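Local structure of tumor necrosis factor receptor superfamily member 11B (Homo sapiens, 3URF) at residues G127-E132 with T159-C164. The protein acts as a soluble decoy receptor that captures the cytokine RANKL and so restrains osteoclast formation and activation. Numbering follows the deposited sequence.
Sequences GFFSNE and THDNIC. With NAG (2-acetamido-2-deoxy-beta-D-glucopyranose), chain C.
Phe129 meets the chain at Thr159, His160 and Asp161 and carries most of the contact between residues 127-132 and 159-164, both within the fourth cysteine-rich repeat of this receptor fragment. At the start of the segment, Gly127 has a positive phi, where a side chain would press on the preceding carbonyl oxygen, and Phe128 turns away onto Lys141 of the neighbouring strand. Phe129, backbone hydrogen-bonded to Arg140 in that two-stranded antiparallel sheet, sends its ring the other way. The course of the strand sets its CB 3.8 Å from His160 N, and a chi1 of 79°, with CG between the backbone N and the carbonyl carbon, swings one ring face against Asp161. There a CH-pi contact forms, Asp161 CB standing 3.6 Å from the Phe129 ring centroid, displaced toward the rim at CZ. The Asp161 carboxylate continues the stack, its plane only 6° from that of the ring, and CG anti to the backbone N (chi1 -173°) carries it over CE2 and CZ. A short polar residue suits this place: its methylene covers the ring while OD1 accepts a hydrogen bond from Thr143 N and a weak one from Asn162 N. Replacing Phe129 with an alanine would probably strip Asp161 of its flat partner and open a gap between strand 128-129 and the loop holding residues 159-164. Ser130 points away and ties its hydroxyl to Phe107 O in the preceding repeat, whereas Asn131 brings its CA to 3.8 Å from Thr159 O. Thr159 completes the Asn-X-Thr sequon of glycosylated Asn157; its OG1, hydrogen-bonded to Asn157 OD1, lies 3.6 Å from NAG C1. With polar ends bound to Phe107, Thr143 and Asn157, the contact itself is left to the aromatic ring, the Asp161 methylene and carboxylate, and van der Waals touches.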
loop_
_atom_site.group_PDB
_atom_site.type_symbol
_atom_site.label_atom_id
_atom_site.label_comp_id
_atom_site.label_asym_id
_atom_site.label_seq_id
_atom_site.Cartn_x
_atom_site.Cartn_y
_atom_site.Cartn_z
ATOM N N GLY B 127 -52.647 -0.484 5.272
ATOM C CA GLY B 127 -53.359 -1.748 5.299
ATOM C C GLY B 127 -52.480 -2.974 5.483
ATOM O O GLY B 127 -52.938 -4.099 5.275
ATOM N N PHE B 128 -51.223 -2.763 5.869
ATOM C CA PHE B 128 -50.300 -3.864 6.144
ATOM C C PHE B 128 -49.573 -3.645 7.458
ATOM O O PHE B 128 -49.756 -2.625 8.119
ATOM C CB PHE B 128 -49.277 -4.010 5.025
ATOM C CG PHE B 128 -49.852 -4.525 3.745
ATOM C CD1 PHE B 128 -49.803 -5.875 3.446
ATOM C CD2 PHE B 128 -50.451 -3.660 2.840
ATOM C CE1 PHE B 128 -50.337 -6.359 2.263
ATOM C CE2 PHE B 128 -50.990 -4.135 1.658
ATOM C CZ PHE B 128 -50.934 -5.489 1.369
ATOM N N PHE B 129 -48.734 -4.603 7.828
ATOM C CA PHE B 129 -48.038 -4.520 9.100
ATOM C C PHE B 129 -47.002 -5.641 9.264
ATOM O O PHE B 129 -46.967 -6.593 8.467
ATOM C CB PHE B 129 -49.058 -4.583 10.245
ATOM C CG PHE B 129 -49.533 -5.973 10.547
ATOM C CD1 PHE B 129 -49.090 -6.642 11.684
ATOM C CD2 PHE B 129 -50.405 -6.625 9.682
ATOM C CE1 PHE B 129 -49.520 -7.930 11.961
ATOM C CE2 PHE B 129 -50.843 -7.921 9.951
ATOM C CZ PHE B 129 -50.399 -8.573 11.090
ATOM N N SER B 130 -46.158 -5.492 10.288
ATOM C CA SER B 130 -45.356 -6.586 10.845
ATOM C C SER B 130 -45.071 -6.324 12.327
ATOM O O SER B 130 -44.588 -5.251 12.685
ATOM C CB SER B 130 -44.045 -6.784 10.067
ATOM O OG SER B 130 -43.754 -5.642 9.285
ATOM N N ASN B 131 -45.370 -7.303 13.181
ATOM C CA ASN B 131 -45.165 -7.144 14.625
ATOM C C ASN B 131 -43.724 -7.388 15.116
ATOM O O ASN B 131 -43.441 -7.261 16.309
ATOM C CB ASN B 131 -46.171 -7.998 15.428
ATOM C CG ASN B 131 -46.028 -9.500 15.166
ATOM O OD1 ASN B 131 -44.942 -9.987 14.841
ATOM N ND2 ASN B 131 -47.130 -10.242 15.320
ATOM N N GLU B 132 -42.810 -7.717 14.204
ATOM C CA GLU B 132 -41.486 -8.186 14.617
ATOM C C GLU B 132 -40.302 -7.648 13.824
ATOM O O GLU B 132 -40.453 -7.030 12.765
ATOM C CB GLU B 132 -41.443 -9.707 14.555
ATOM C CG GLU B 132 -41.766 -10.246 13.179
ATOM C CD GLU B 132 -41.857 -11.751 13.167
ATOM O OE1 GLU B 132 -42.379 -12.311 12.176
ATOM O OE2 GLU B 132 -41.408 -12.368 14.159
ATOM N N THR B 159 -47.614 -1.275 12.255
ATOM C CA THR B 159 -46.867 -2.090 13.200
ATOM C C THR B 159 -47.790 -3.092 13.864
ATOM O O THR B 159 -47.337 -3.993 14.572
ATOM C CB THR B 159 -46.230 -1.215 14.299
ATOM O OG1 THR B 159 -47.211 -0.883 15.292
ATOM C CG2 THR B 159 -45.683 0.066 13.698
ATOM N N HIS B 160 -49.089 -2.927 13.637
ATOM C CA HIS B 160 -50.079 -3.707 14.365
ATOM C C HIS B 160 -51.280 -4.093 13.505
ATOM O O HIS B 160 -51.799 -3.295 12.726
ATOM C CB HIS B 160 -50.543 -2.931 15.595
ATOM C CG HIS B 160 -50.868 -3.799 16.769
ATOM N ND1 HIS B 160 -52.004 -4.579 16.827
ATOM C CD2 HIS B 160 -50.211 -4.004 17.935
ATOM C CE1 HIS B 160 -52.030 -5.231 17.976
ATOM N NE2 HIS B 160 -50.953 -4.899 18.666
ATOM N N ASP B 161 -51.712 -5.336 13.657
ATOM C CA ASP B 161 -52.819 -5.881 12.887
ATOM C C ASP B 161 -54.134 -5.327 13.424
ATOM O O ASP B 161 -54.155 -4.632 14.439
ATOM C CB ASP B 161 -52.789 -7.402 13.021
ATOM C CG ASP B 161 -53.788 -8.098 12.132
ATOM O OD1 ASP B 161 -54.288 -7.476 11.168
ATOM O OD2 ASP B 161 -54.055 -9.287 12.402
ATOM N N ASN B 162 -55.234 -5.617 12.745
ATOM C CA ASN B 162 -56.527 -5.302 13.318
ATOM C C ASN B 162 -56.788 -6.278 14.467
ATOM O O ASN B 162 -56.710 -7.498 14.289
ATOM C CB ASN B 162 -57.655 -5.385 12.272
ATOM C CG ASN B 162 -57.480 -4.393 11.122
ATOM O OD1 ASN B 162 -56.769 -3.392 11.243
ATOM N ND2 ASN B 162 -58.139 -4.670 10.001
ATOM N N ILE B 163 -57.066 -5.742 15.651
ATOM C CA ILE B 163 -57.512 -6.567 16.766
ATOM C C ILE B 163 -59.030 -6.682 16.658
ATOM O O ILE B 163 -59.744 -5.685 16.774
ATOM C CB ILE B 163 -57.119 -5.951 18.123
ATOM C CG1 ILE B 163 -55.688 -5.409 18.061
ATOM C CG2 ILE B 163 -57.290 -6.970 19.248
ATOM C CD1 ILE B 163 -55.171 -4.865 19.379
ATOM N N CYS B 164 -59.526 -7.891 16.419
ATOM C CA CYS B 164 -60.918 -8.051 16.022
ATOM C C CYS B 164 -61.703 -9.102 16.814
ATOM O O CYS B 164 -61.866 -10.243 16.370
ATOM C CB CYS B 164 -61.008 -8.319 14.511
ATOM S SG CYS B 164 -60.834 -6.824 13.467
HETATM C C1 NAG C . -49.866 1.188 16.501
HETATM C C2 NAG C . -49.202 2.480 17.008
HETATM C C3 NAG C . -48.440 2.327 18.336
HETATM C C4 NAG C . -49.303 1.585 19.361
HETATM C C5 NAG C . -49.807 0.277 18.741
HETATM C C6 NAG C . -50.724 -0.463 19.707
HETATM C C7 NAG C . -48.257 4.335 15.749
HETATM C C8 NAG C . -46.891 4.909 15.520
HETATM N N2 NAG C . -48.322 3.021 15.980
HETATM O O3 NAG C . -48.076 3.608 18.822
HETATM O O4 NAG C . -48.597 1.339 20.576
HETATM O O5 NAG C . -50.532 0.500 17.545
HETATM O O6 NAG C . -52.002 0.130 19.631
HETATM O O7 NAG C . -49.248 5.065 15.726
#